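Local coordinates for membrane lipoprotein TpN32 (Treponema pallidum, PDB 1XS5) that binds L-methionine between its two lobes and probably serves as the substrate-binding lipoprotein of a methionine uptake system, at residues 7-12 / 34-39; 53-58 / 199-204; 16-21 / 217-222; 12-17 / 79-84. One frame throughout, in Å; residues are numbered along the deposited sequence. Where two conformers were deposited one is given.

Interaction 1 (7-12 / 34-39)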
loop_
_atom_site.group_PDB
_atom_site.type_symbol
_atom_site.label_atom_id
_atom_site.label_comp_id
_atom_site.label_asym_id
_atom_site.label_seq_id
_atom_site.Cartn_x
_atom_site.Cartn_y
_atom_site.Cartn_z
ATOM N N VAL A 7 7.358 -16.100 -2.360
ATOM C CA VAL A 7 6.950 -14.837 -1.754
ATOM C C VAL A 7 5.942 -14.247 -2.737
ATOM O O VAL A 7 6.270 -14.049 -3.905
ATOM C CB VAL A 7 8.145 -13.862 -1.558
ATOM C CG1 VAL A 7 8.971 -13.794 -2.843
ATOM C CG2 VAL A 7 7.617 -12.429 -1.166
ATOM N N GLY A 8 4.715 -14.005 -2.262
ATOM C CA GLY A 8 3.673 -13.430 -3.114
ATOM C C GLY A 8 3.847 -11.927 -3.286
ATOM O O GLY A 8 4.178 -11.208 -2.316
ATOM N N VAL A 9 3.650 -11.447 -4.510
ATOM C CA VAL A 9 3.768 -9.992 -4.784
ATOM C C VAL A 9 2.583 -9.613 -5.685
ATOM O O VAL A 9 2.048 -10.470 -6.386
ATOM C CB VAL A 9 5.143 -9.674 -5.492
ATOM C CG1 VAL A 9 5.102 -10.135 -6.959
ATOM C CG2 VAL A 9 5.478 -8.186 -5.380
ATOM N N LEU A 10 2.214 -8.330 -5.679
ATOM C CA LEU A 10 1.130 -7.788 -6.461
ATOM C C LEU A 10 1.614 -6.956 -7.640
ATOM O O LEU A 10 1.063 -7.042 -8.734
ATOM C CB LEU A 10 0.282 -6.877 -5.550
ATOM C CG LEU A 10 -0.976 -6.178 -6.069
ATOM C CD1 LEU A 10 -2.024 -7.220 -6.436
ATOM C CD2 LEU A 10 -1.526 -5.302 -4.939
ATOM N N SER A 11 2.633 -6.127 -7.413
ATOM C CA SER A 11 3.095 -5.223 -8.470
ATOM C C SER A 11 4.354 -4.468 -8.070
ATOM O O SER A 11 4.965 -4.713 -7.021
ATOM C CB SER A 11 2.016 -4.150 -8.702
ATOM O OG SER A 11 1.998 -3.219 -7.593
ATOM N N GLU A 12 4.718 -3.525 -8.926
ATOM C CA GLU A 12 5.842 -2.652 -8.624
ATOM C C GLU A 12 5.287 -1.759 -7.514
ATOM O O GLU A 12 4.082 -1.506 -7.470
ATOM C CB GLU A 12 6.190 -1.819 -9.848
ATOM C CG GLU A 12 6.833 -2.657 -10.969
ATOM C CD GLU A 12 8.127 -3.364 -10.529
ATOM O OE1 GLU A 12 8.653 -3.039 -9.451
ATOM O OE2 GLU A 12 8.636 -4.246 -11.267
ATOM N N ILE A 34 9.409 -15.633 -6.837
ATOM C CA ILE A 34 8.498 -14.494 -6.756
ATOM C C ILE A 34 7.229 -14.895 -7.474
ATOM O O ILE A 34 7.227 -15.172 -8.680
ATOM C CB ILE A 34 9.134 -13.227 -7.394
ATOM C CG1 ILE A 34 10.451 -12.880 -6.637
ATOM C CG2 ILE A 34 8.177 -12.045 -7.282
ATOM C CD1 ILE A 34 11.198 -11.646 -7.213
ATOM N N VAL A 35 6.150 -14.973 -6.708
ATOM C CA VAL A 35 4.869 -15.449 -7.213
ATOM C C VAL A 35 3.933 -14.256 -7.403
ATOM O O VAL A 35 3.629 -13.540 -6.447
ATOM C CB VAL A 35 4.283 -16.438 -6.178
ATOM C CG1 VAL A 35 2.982 -17.076 -6.717
ATOM C CG2 VAL A 35 5.368 -17.492 -5.812
ATOM N N GLU A 36 3.457 -14.055 -8.622
ATOM C CA GLU A 36 2.618 -12.893 -8.931
ATOM C C GLU A 36 1.117 -13.140 -8.843
ATOM O O GLU A 36 0.573 -14.033 -9.510
ATOM C CB GLU A 36 2.973 -12.398 -10.344
ATOM C CG GLU A 36 4.466 -12.473 -10.668
ATOM C CD GLU A 36 4.758 -12.358 -12.182
ATOM O OE1 GLU A 36 4.265 -11.402 -12.811
ATOM O OE2 GLU A 36 5.480 -13.225 -12.740
ATOM N N PHE A 37 0.448 -12.312 -8.040
ATOM C CA PHE A 37 -0.990 -12.399 -7.812
ATOM C C PHE A 37 -1.697 -11.171 -8.339
ATOM O O PHE A 37 -1.050 -10.184 -8.643
ATOM C CB PHE A 37 -1.255 -12.501 -6.308
ATOM C CG PHE A 37 -0.920 -13.847 -5.724
ATOM C CD1 PHE A 37 0.389 -14.179 -5.412
ATOM C CD2 PHE A 37 -1.924 -14.775 -5.494
ATOM C CE1 PHE A 37 0.698 -15.422 -4.870
ATOM C CE2 PHE A 37 -1.643 -16.034 -4.957
ATOM C CZ PHE A 37 -0.336 -16.362 -4.645
ATOM N N THR A 38 -3.034 -11.201 -8.390
ATOM C CA THR A 38 -3.783 -10.065 -8.895
ATOM C C THR A 38 -4.680 -9.403 -7.866
ATOM O O THR A 38 -5.301 -8.388 -8.143
ATOM C CB THR A 38 -4.687 -10.476 -10.097
ATOM O OG1 THR A 38 -5.728 -11.354 -9.640
ATOM C CG2 THR A 38 -3.892 -11.213 -11.126
ATOM N N ASN A 39 -4.813 -9.968 -6.681
ATOM C CA ASN A 39 -5.668 -9.285 -5.726
ATOM C C ASN A 39 -5.267 -9.483 -4.314
ATOM O O ASN A 39 -4.563 -10.441 -3.996
ATOM C CB ASN A 39 -7.151 -9.595 -5.929
ATOM C CG ASN A 39 -7.512 -11.007 -5.600
ATOM O OD1 ASN A 39 -7.845 -11.344 -4.451
ATOM N ND2 ASN A 39 -7.468 -11.862 -6.620
HETATM O O HOH W 1 0.334 -9.152 -10.313
#
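Three backbone hydrogen bonds tie V7 and V9 to V35 and F37. V35 N donates to V7 O almost straight, 176° at the hydrogen. V9 N answers by giving its hydrogen to V35 O at 2.9 Å. One step on, F37 N donates to V9 O, also at 2.9 Å. The alternation of donor and acceptor on V35 is that of parallel strands, and the two belong to a beta-alpha-beta unit: strand 3-9, helix 14-26, strand 30-36, the last at the outer end of its sheet. G8 adds a CA-H...O contact to V35 O, 3.3 Å from G8 CA. Past the strands the chains part, and a water lies between L10 O and F37 O.

On the face turned to helix 14-26, V9 CG1 reaches I34 CG2 at 3.6 Å, the two side chains crossing at a slant, while V7 and I34 run alongside each other. On the face of V35, the ring of F37 beyond the strand brings CE1 within 4.0 Å of G8 CA. L10 reaches over with CD1, 3.7 Å from T38 C, because chi1 (-178°) sets CG opposite the backbone N. Beyond it, N39 OD1 caps A42 N of helix 40-49.

Interaction 2 (53-58 / 199-204). With MET (methionine), chain B.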
loop_
_atom_site.group_PDB
_atom_site.type_symbol
_atom_site.label_atom_id
_atom_site.label_comp_id
_atom_site.label_asym_id
_atom_site.label_seq_id
_atom_site.Cartn_x
_atom_site.Cartn_y
_atom_site.Cartn_z
ATOM N N LEU A 53 5.349 -18.926 1.424
ATOM C CA LEU A 53 5.863 -18.733 2.785
ATOM C C LEU A 53 5.636 -17.300 3.281
ATOM O O LEU A 53 5.468 -17.049 4.483
ATOM C CB LEU A 53 7.361 -19.036 2.788
ATOM C CG LEU A 53 8.021 -19.086 4.167
ATOM C CD1 LEU A 53 7.224 -20.024 5.104
ATOM C CD2 LEU A 53 9.443 -19.587 3.997
ATOM N N MET A 54 5.633 -16.356 2.350
ATOM C CA MET A 54 5.442 -14.971 2.749
ATOM C C MET A 54 4.851 -14.144 1.640
ATOM O O MET A 54 4.708 -14.614 0.523
ATOM C CB MET A 54 6.794 -14.374 3.187
ATOM C CG MET A 54 7.833 -14.292 2.124
ATOM S SD MET A 54 9.621 -14.367 2.753
ATOM C CE MET A 54 10.181 -15.981 2.246
ATOM N N ASN A 55 4.457 -12.915 1.957
ATOM C CA ASN A 55 4.002 -12.038 0.903
ATOM C C ASN A 55 4.477 -10.660 1.194
ATOM O O ASN A 55 4.882 -10.347 2.332
ATOM C CB ASN A 55 2.475 -12.079 0.610
ATOM C CG ASN A 55 1.590 -11.579 1.730
ATOM O OD1 ASN A 55 1.868 -10.559 2.420
ATOM N ND2 ASN A 55 0.438 -12.274 1.893
ATOM N N PHE A 56 4.506 -9.846 0.144
ATOM C CA PHE A 56 5.002 -8.484 0.321
ATOM C C PHE A 56 4.173 -7.525 -0.531
ATOM O O PHE A 56 4.453 -7.298 -1.717
ATOM C CB PHE A 56 6.498 -8.453 -0.054
ATOM C CG PHE A 56 7.150 -7.069 0.076
ATOM C CD1 PHE A 56 6.894 -6.259 1.170
ATOM C CD2 PHE A 56 8.031 -6.621 -0.864
ATOM C CE1 PHE A 56 7.535 -5.018 1.294
ATOM C CE2 PHE A 56 8.659 -5.403 -0.729
ATOM C CZ PHE A 56 8.402 -4.617 0.346
ATOM N N PHE A 57 3.127 -6.955 0.072
ATOM C CA PHE A 57 2.274 -6.024 -0.693
ATOM C C PHE A 57 1.389 -5.094 0.139
ATOM O O PHE A 57 0.782 -4.201 -0.421
ATOM C CB PHE A 57 1.304 -6.808 -1.587
ATOM C CG PHE A 57 0.101 -7.352 -0.832
ATOM C CD1 PHE A 57 0.212 -8.485 -0.027
ATOM C CD2 PHE A 57 -1.141 -6.723 -0.934
ATOM C CE1 PHE A 57 -0.911 -8.998 0.661
ATOM C CE2 PHE A 57 -2.262 -7.211 -0.262
ATOM C CZ PHE A 57 -2.153 -8.359 0.535
ATOM N N GLN A 58 1.350 -5.276 1.467
ATOM C CA GLN A 58 0.408 -4.525 2.276
ATOM C C GLN A 58 1.030 -3.859 3.495
ATOM O O GLN A 58 2.208 -4.093 3.798
ATOM C CB GLN A 58 -0.663 -5.502 2.781
ATOM C CG GLN A 58 -0.120 -6.448 3.936
ATOM C CD GLN A 58 -0.923 -7.757 4.140
ATOM O OE1 GLN A 58 -2.103 -7.743 4.412
ATOM N NE2 GLN A 58 -0.256 -8.867 4.008
ATOM N N VAL A 199 4.900 -4.098 4.857
ATOM C CA VAL A 199 5.625 -5.105 5.618
ATOM C C VAL A 199 5.724 -6.465 4.937
ATOM O O VAL A 199 4.922 -6.806 4.049
ATOM C CB VAL A 199 4.905 -5.371 6.962
ATOM C CG1 VAL A 199 5.112 -4.203 7.942
ATOM C CG2 VAL A 199 3.401 -5.527 6.707
ATOM N N LEU A 200 6.699 -7.248 5.394
ATOM C CA LEU A 200 6.907 -8.602 4.886
ATOM C C LEU A 200 6.012 -9.414 5.834
ATOM O O LEU A 200 6.156 -9.315 7.044
ATOM C CB LEU A 200 8.374 -8.988 5.041
ATOM C CG LEU A 200 8.659 -10.412 4.555
ATOM C CD1 LEU A 200 8.248 -10.505 3.046
ATOM C CD2 LEU A 200 10.161 -10.754 4.775
ATOM N N VAL A 201 5.118 -10.245 5.303
ATOM C CA VAL A 201 4.154 -10.974 6.135
ATOM C C VAL A 201 4.232 -12.480 6.037
ATOM O O VAL A 201 4.466 -13.027 4.943
ATOM C CB VAL A 201 2.702 -10.494 5.759
ATOM C CG1 VAL A 201 1.611 -11.415 6.333
ATOM C CG2 VAL A 201 2.526 -9.039 6.272
ATOM N N VAL A 202 4.080 -13.152 7.184
ATOM C CA VAL A 202 4.064 -14.624 7.200
ATOM C C VAL A 202 2.985 -15.127 8.146
ATOM O O VAL A 202 2.313 -14.342 8.844
ATOM C CB VAL A 202 5.436 -15.235 7.637
ATOM C CG1 VAL A 202 6.544 -14.781 6.681
ATOM C CG2 VAL A 202 5.755 -14.815 9.101
ATOM N N LYS A 203 2.776 -16.442 8.158
ATOM C CA LYS A 203 1.797 -16.998 9.063
ATOM C C LYS A 203 2.429 -17.014 10.459
ATOM O O LYS A 203 3.625 -17.203 10.580
ATOM C CB LYS A 203 1.447 -18.408 8.636
ATOM C CG LYS A 203 0.489 -19.069 9.566
ATOM C CD LYS A 203 0.636 -20.556 9.383
ATOM C CE LYS A 203 -0.209 -20.981 8.222
ATOM N NZ LYS A 203 -1.596 -20.883 8.745
ATOM N N ARG A 204 1.640 -16.784 11.506
ATOM C CA ARG A 204 2.194 -16.791 12.865
ATOM C C ARG A 204 2.804 -18.182 13.048
ATOM O O ARG A 204 2.174 -19.197 12.721
ATOM C CB ARG A 204 1.098 -16.580 13.920
ATOM C CG ARG A 204 1.621 -16.466 15.335
ATOM C CD ARG A 204 0.467 -16.286 16.312
ATOM N NE ARG A 204 -0.172 -14.971 16.225
ATOM C CZ ARG A 204 0.412 -13.816 16.563
ATOM N NH1 ARG A 204 1.666 -13.797 17.009
ATOM N NH2 ARG A 204 -0.272 -12.670 16.484
HETATM N N MET B . 1.381 -0.468 -1.408
HETATM C CA MET B . 0.059 -0.105 -0.778
HETATM C C MET B . 0.100 1.214 0.024
HETATM O O MET B . -0.815 2.058 -0.145
HETATM C CB MET B . -0.411 -1.233 0.166
HETATM C CG MET B . -1.854 -1.053 0.588
HETATM S SD MET B . -2.461 -2.316 1.731
HETATM C CE MET B . -2.784 -3.660 0.513
HETATM O OXT MET B . 1.050 1.384 0.820
HETATM O O HOH W 2 4.019 -18.334 6.389
HETATM O O HOH W 3 2.724 -7.955 2.784
#
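L200 CD1 sits against M54 CG at 3.9 Å on the L200 face of the sheet, and F56 CB reaches the same methyl from farther along. M54 also presses CB on V202 CG1, 3.5 Å away; with its CG between the backbone N and the carbonyl carbon (chi1 64°), SD comes near both methyls of L200. The F56 ring presents its edge to V199 O, which lies close to the ring plane, 3.5 Å from F56 CD1. Helix 210-219 packs on this face through L216 and V212.

On the face bearing N55, V201 and Q58, V201 CB stands 3.4 Å from N55 OD1, and Q58 crosses V201 at about a right angle to bring NE2 to V201 CG2. The amide end of Q58 is gripped more firmly by H62 and N44, and N44 also takes N55 ND2; the Q58 NE2 bond to N55 OD1 is weak. In the backbone, N55 and V201 exchange two hydrogen bonds, V201 N to N55 O being the straighter (170°). V199 N donates to Q58 O at 2.9 Å. Where the chain turns at F57, a water accepts from F57 N and lies within hydrogen-bonding distance of N55 OD1 and V199 O. The result is an antiparallel strand pair in the mixed sheet of a periplasmic-binding-protein lobe, delivering F57 and Q58 to the methionine pocket, with Q58 CB 3.6 Å from the ligand CE.

Interaction 3 (16-21 / 217-222); sequences RLLEIA and RALCGG
L219 pushes its CD2 methyl into the side of helix 14-26, where it meets L17 O at 3.5 Å and L17 CB at 4.1 Å. The same methyl is 4.0 Å from A21 CB, one turn on, and thus rests between L17 and A21. Its sister CD1 goes the other way to L18, touching CD2 at 4.1 Å with the two leucines set at an angle. The torsions explain this fork: CG of L219 is anti to its carbonyl carbon (chi1 -77°) and chi2 is extended at 174°, which throws the branch out from the helix flank to reach all three residues.

The contact joins two helices on the same face of the mixed sheet in one lobe of this periplasmic binding protein: helix 14-26, the crossover of the first beta-alpha-beta unit, and the last turn of helix 210-219. On the sheet side, L18 rests on V7 and V9 of strand 3-9, and L219 on V80 of strand 74-82.

Small residues let the backbones come together at the other end. A21 CB and A218 CB meet at 4.1 Å, and the CA atoms of A21 and A218 are just 5.3 Å apart. No hydrogen bond links the segments, so van der Waals contact does the joining here. Immediately after A218 and L219, the chain leaves helical geometry at C220, and G221 takes the N-cap position of helix 222-231, whose Y227 and L228 also touch L17.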
loop_
_atom_site.group_PDB
_atom_site.type_symbol
_atom_site.label_atom_id
_atom_site.label_comp_id
_atom_site.label_asym_id
_atom_site.label_seq_id
_atom_site.Cartn_x
_atom_site.Cartn_y
_atom_site.Cartn_z
ATOM N N ARG A 16 10.282 -5.263 -7.971
ATOM C CA ARG A 16 11.698 -4.980 -8.168
ATOM C C ARG A 16 12.503 -5.197 -6.864
ATOM O O ARG A 16 13.616 -5.718 -6.901
ATOM C CB ARG A 16 11.850 -3.544 -8.684
ATOM C CG ARG A 16 13.223 -3.246 -9.182
ATOM C CD ARG A 16 13.521 -4.084 -10.421
ATOM N NE ARG A 16 14.908 -3.896 -10.838
ATOM C CZ ARG A 16 15.513 -4.606 -11.786
ATOM N NH1 ARG A 16 14.843 -5.568 -12.429
ATOM N NH2 ARG A 16 16.788 -4.356 -12.084
ATOM N N LEU A 17 11.943 -4.802 -5.721
ATOM C CA LEU A 17 12.623 -4.965 -4.438
ATOM C C LEU A 17 12.824 -6.467 -4.121
ATOM O O LEU A 17 13.828 -6.890 -3.534
ATOM C CB LEU A 17 11.790 -4.291 -3.321
ATOM C CG LEU A 17 11.547 -2.781 -3.462
ATOM C CD1 LEU A 17 10.621 -2.302 -2.350
ATOM C CD2 LEU A 17 12.910 -2.022 -3.373
ATOM N N LEU A 18 11.867 -7.297 -4.513
ATOM C CA LEU A 18 12.008 -8.735 -4.271
ATOM C C LEU A 18 13.064 -9.346 -5.212
ATOM O O LEU A 18 13.687 -10.357 -4.884
ATOM C CB LEU A 18 10.654 -9.412 -4.489
ATOM C CG LEU A 18 9.679 -9.182 -3.322
ATOM C CD1 LEU A 18 8.370 -9.858 -3.660
ATOM C CD2 LEU A 18 10.210 -9.735 -2.041
ATOM N N GLU A 19 13.234 -8.750 -6.386
ATOM C CA GLU A 19 14.243 -9.222 -7.345
ATOM C C GLU A 19 15.643 -8.907 -6.812
ATOM O O GLU A 19 16.594 -9.639 -7.079
ATOM C CB GLU A 19 14.090 -8.531 -8.696
ATOM C CG GLU A 19 12.819 -8.915 -9.434
ATOM C CD GLU A 19 12.910 -10.294 -10.112
ATOM O OE1 GLU A 19 13.922 -11.033 -9.905
ATOM O OE2 GLU A 19 11.968 -10.640 -10.863
ATOM N N ILE A 20 15.774 -7.799 -6.089
ATOM C CA ILE A 20 17.072 -7.453 -5.525
ATOM C C ILE A 20 17.325 -8.427 -4.389
ATOM O O ILE A 20 18.439 -8.937 -4.221
ATOM C CB ILE A 20 17.075 -5.997 -4.986
ATOM C CG1 ILE A 20 16.971 -5.033 -6.171
ATOM C CG2 ILE A 20 18.331 -5.724 -4.158
ATOM C CD1 ILE A 20 16.711 -3.602 -5.753
ATOM N N ALA A 21 16.273 -8.704 -3.625
ATOM C CA ALA A 21 16.353 -9.628 -2.512
ATOM C C ALA A 21 16.672 -11.049 -2.972
ATOM O O ALA A 21 17.362 -11.805 -2.252
ATOM C CB ALA A 21 15.043 -9.638 -1.745
ATOM N N ARG A 217 16.130 -9.260 5.937
ATOM C CA ARG A 217 17.387 -8.531 6.066
ATOM C C ARG A 217 17.755 -7.924 4.750
ATOM O O ARG A 217 18.265 -6.814 4.684
ATOM C CB ARG A 217 18.530 -9.451 6.553
ATOM C CG ARG A 217 18.444 -9.853 8.026
ATOM C CD ARG A 217 19.779 -10.455 8.512
ATOM N NE ARG A 217 20.158 -11.633 7.720
ATOM C CZ ARG A 217 19.699 -12.862 7.948
ATOM N NH1 ARG A 217 18.853 -13.082 8.950
ATOM N NH2 ARG A 217 20.067 -13.872 7.171
ATOM N N ALA A 218 17.474 -8.649 3.682
ATOM C CA ALA A 218 17.793 -8.161 2.349
ATOM C C ALA A 218 16.871 -7.016 1.936
ATOM O O ALA A 218 17.286 -6.058 1.229
ATOM C CB ALA A 218 17.663 -9.338 1.336
ATOM N N LEU A 219 15.607 -7.093 2.358
ATOM C CA LEU A 219 14.683 -6.020 1.949
ATOM C C LEU A 219 15.008 -4.734 2.715
ATOM O O LEU A 219 14.816 -3.626 2.212
ATOM C CB LEU A 219 13.223 -6.455 2.176
ATOM C CG LEU A 219 12.683 -7.446 1.105
ATOM C CD1 LEU A 219 11.296 -7.928 1.484
ATOM C CD2 LEU A 219 12.630 -6.768 -0.225
ATOM N N CYS A 220 15.548 -4.883 3.912
ATOM C CA CYS A 220 15.873 -3.713 4.723
ATOM C C CYS A 220 17.335 -3.297 4.653
ATOM O O CYS A 220 17.783 -2.431 5.418
ATOM C CB CYS A 220 15.544 -4.023 6.155
ATOM S SG CYS A 220 13.818 -4.299 6.389
ATOM N N GLY A 221 18.071 -3.909 3.739
ATOM C CA GLY A 221 19.482 -3.637 3.650
ATOM C C GLY A 221 19.909 -2.426 2.875
ATOM O O GLY A 221 19.118 -1.784 2.151
ATOM N N GLY A 222 21.204 -2.141 3.022
ATOM C CA GLY A 222 21.820 -0.999 2.344
ATOM C C GLY A 222 21.602 -0.939 0.843
ATOM O O GLY A 222 21.380 0.129 0.283
#

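Interaction 4 (12-17 / 79-84). With MET (methionine), chain B.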
loop_
_atom_site.group_PDB
_atom_site.type_symbol
_atom_site.label_atom_id
_atom_site.label_comp_id
_atom_site.label_asym_id
_atom_site.label_seq_id
_atom_site.Cartn_x
_atom_site.Cartn_y
_atom_site.Cartn_z
ATOM N N GLU A 12 4.718 -3.525 -8.926
ATOM C CA GLU A 12 5.842 -2.652 -8.624
ATOM C C GLU A 12 5.287 -1.759 -7.514
ATOM O O GLU A 12 4.082 -1.506 -7.470
ATOM C CB GLU A 12 6.190 -1.819 -9.848
ATOM C CG GLU A 12 6.833 -2.657 -10.969
ATOM C CD GLU A 12 8.127 -3.364 -10.529
ATOM O OE1 GLU A 12 8.653 -3.039 -9.451
ATOM O OE2 GLU A 12 8.636 -4.246 -11.267
ATOM N N PRO A 13 6.151 -1.217 -6.649
ATOM C CA PRO A 13 7.612 -1.377 -6.637
ATOM C C PRO A 13 8.105 -2.618 -5.897
ATOM O O PRO A 13 9.298 -2.944 -5.937
ATOM C CB PRO A 13 8.068 -0.104 -5.942
ATOM C CG PRO A 13 6.986 0.029 -4.824
ATOM C CD PRO A 13 5.715 -0.194 -5.673
ATOM N N HIS A 14 7.196 -3.317 -5.224
ATOM C CA HIS A 14 7.584 -4.475 -4.425
ATOM C C HIS A 14 8.280 -5.534 -5.258
ATOM O O HIS A 14 9.203 -6.216 -4.775
ATOM C CB HIS A 14 6.337 -5.092 -3.741
ATOM C CG HIS A 14 5.524 -4.090 -2.975
ATOM N ND1 HIS A 14 4.992 -2.960 -3.561
ATOM C CD2 HIS A 14 5.199 -4.024 -1.665
ATOM C CE1 HIS A 14 4.376 -2.239 -2.640
ATOM N NE2 HIS A 14 4.488 -2.862 -1.484
ATOM N N ALA A 15 7.841 -5.689 -6.499
ATOM C CA ALA A 15 8.435 -6.734 -7.359
ATOM C C ALA A 15 9.914 -6.488 -7.605
ATOM O O ALA A 15 10.720 -7.398 -7.504
ATOM C CB ALA A 15 7.678 -6.828 -8.690
ATOM N N ARG A 16 10.282 -5.263 -7.971
ATOM C CA ARG A 16 11.698 -4.980 -8.168
ATOM C C ARG A 16 12.503 -5.197 -6.864
ATOM O O ARG A 16 13.616 -5.718 -6.901
ATOM C CB ARG A 16 11.850 -3.544 -8.684
ATOM C CG ARG A 16 13.223 -3.246 -9.182
ATOM C CD ARG A 16 13.521 -4.084 -10.421
ATOM N NE ARG A 16 14.908 -3.896 -10.838
ATOM C CZ ARG A 16 15.513 -4.606 -11.786
ATOM N NH1 ARG A 16 14.843 -5.568 -12.429
ATOM N NH2 ARG A 16 16.788 -4.356 -12.084
ATOM N N LEU A 17 11.943 -4.802 -5.721
ATOM C CA LEU A 17 12.623 -4.965 -4.438
ATOM C C LEU A 17 12.824 -6.467 -4.121
ATOM O O LEU A 17 13.828 -6.890 -3.534
ATOM C CB LEU A 17 11.790 -4.291 -3.321
ATOM C CG LEU A 17 11.547 -2.781 -3.462
ATOM C CD1 LEU A 17 10.621 -2.302 -2.350
ATOM C CD2 LEU A 17 12.910 -2.022 -3.373
ATOM N N ASN A 79 8.930 -3.841 9.021
ATOM C CA ASN A 79 8.584 -2.745 8.119
ATOM C C ASN A 79 9.693 -2.639 7.101
ATOM O O ASN A 79 10.852 -2.719 7.441
ATOM C CB ASN A 79 8.511 -1.397 8.845
ATOM C CG ASN A 79 7.488 -1.391 9.910
ATOM O OD1 ASN A 79 6.391 -1.943 9.746
ATOM N ND2 ASN A 79 7.824 -0.782 11.030
ATOM N N VAL A 80 9.324 -2.434 5.851
ATOM C CA VAL A 80 10.273 -2.325 4.762
ATOM C C VAL A 80 10.322 -0.920 4.124
ATOM O O VAL A 80 11.409 -0.344 3.906
ATOM C CB VAL A 80 9.912 -3.348 3.629
ATOM C CG1 VAL A 80 10.886 -3.231 2.513
ATOM C CG2 VAL A 80 9.936 -4.798 4.184
ATOM N N HIS A 81 9.164 -0.378 3.755
ATOM C CA HIS A 81 9.159 0.920 3.117
ATOM C C HIS A 81 7.823 1.624 3.311
ATOM O O HIS A 81 6.887 0.995 3.772
ATOM C CB HIS A 81 9.451 0.781 1.622
ATOM C CG HIS A 81 8.312 0.222 0.796
ATOM N ND1 HIS A 81 8.235 -1.104 0.425
ATOM C CD2 HIS A 81 7.247 0.831 0.216
ATOM C CE1 HIS A 81 7.174 -1.283 -0.353
ATOM N NE2 HIS A 81 6.558 -0.126 -0.497
ATOM N N VAL A 82 7.783 2.918 2.978
ATOM C CA VAL A 82 6.571 3.746 3.081
ATOM C C VAL A 82 6.265 4.264 1.672
ATOM O O VAL A 82 7.183 4.574 0.924
ATOM C CB VAL A 82 6.743 4.963 4.064
ATOM C CG1 VAL A 82 7.021 4.460 5.497
ATOM C CG2 VAL A 82 7.870 5.896 3.587
ATOM N N GLU A 83 4.982 4.295 1.286
ATOM C CA GLU A 83 4.558 4.763 -0.050
ATOM C C GLU A 83 3.483 5.808 0.282
ATOM O O GLU A 83 2.318 5.429 0.498
ATOM C CB GLU A 83 3.815 3.632 -0.758
ATOM C CG GLU A 83 4.445 2.889 -1.804
ATOM C CD GLU A 83 3.593 1.645 -2.131
ATOM O OE1 GLU A 83 2.394 1.775 -2.466
ATOM O OE2 GLU A 83 4.137 0.544 -2.013
ATOM N N PRO A 84 3.832 7.097 0.321
ATOM C CA PRO A 84 2.801 8.086 0.650
ATOM C C PRO A 84 1.591 8.073 -0.261
ATOM O O PRO A 84 1.689 7.978 -1.508
ATOM C CB PRO A 84 3.543 9.435 0.589
ATOM C CG PRO A 84 5.016 9.054 0.812
ATOM C CD PRO A 84 5.113 7.759 -0.005
HETATM N N MET B . 1.381 -0.468 -1.408
HETATM C CA MET B . 0.059 -0.105 -0.778
HETATM C C MET B . 0.100 1.214 0.024
HETATM O O MET B . -0.815 2.058 -0.145
HETATM C CB MET B . -0.411 -1.233 0.166
HETATM C CG MET B . -1.854 -1.053 0.588
HETATM S SD MET B . -2.461 -2.316 1.731
HETATM C CE MET B . -2.784 -3.660 0.513
HETATM O OXT MET B . 1.050 1.384 0.820
#
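H81 brings its ring edge toward the face of H14, a T-shaped pair with centroids 4.7 Å apart and planes at 65°, next to the methionine site in the cleft of a periplasmic-binding-protein fold. H14 and E83 each flank the ligand's amino group. E83 OE1 accepts a hydrogen bond from the ligand N at 2.7 Å, and H14 CE1 lies 3.7 Å from that same nitrogen. H14 NE2 is hydrogen-bonded to N198 OD1, a residue whose side-chain nitrogen also bonds the methionine.

Behind this first shell, NE2 of H81 points at the E83 carboxylate in a His-carboxylate hydrogen bond to OE2, though that oxygen is less surely placed. H81 thereby touches both pocket residues. V80 and H81 together face N198 in a classic beta bulge.

Farther out, P13 follows a cis peptide bond, and the P13 and E83 side chains come at each other from opposite directions; the approach of P13 CG to the uncertain OE2 of E83 is itself uncertain. In one of its two modelled conformers, L17 sets CD1 against the H81 ring. On the H14 side of that ring, CE1 of H81 sits above the H14 plane, offset toward the rim, 3.3 Å from H14 NE2.

How the interactions relate
All four contacts belong to one lobe, their centres 10 to 15 Å apart. Interactions 1 and 2 are neighbouring strand pairs of the mixed sheet, joined where strand 3-9 bonds to strand 54-59; strand 74-82 of interaction 4 follows next to 198-203. Helix 14-26 links interactions 3 and 4, which share R16 and L17. Along the chain, interaction 1 closes before interaction 2 opens, interaction 3 spans the whole of interaction 2, and interaction 4 starts from the same stretch as 3 and alternates with 1 and 2. F56 packs on residues of both 3 and 4. Interactions 2 and 4 both touch the methionine, so strand ends and the start of helix 14-26 contribute to the pocket.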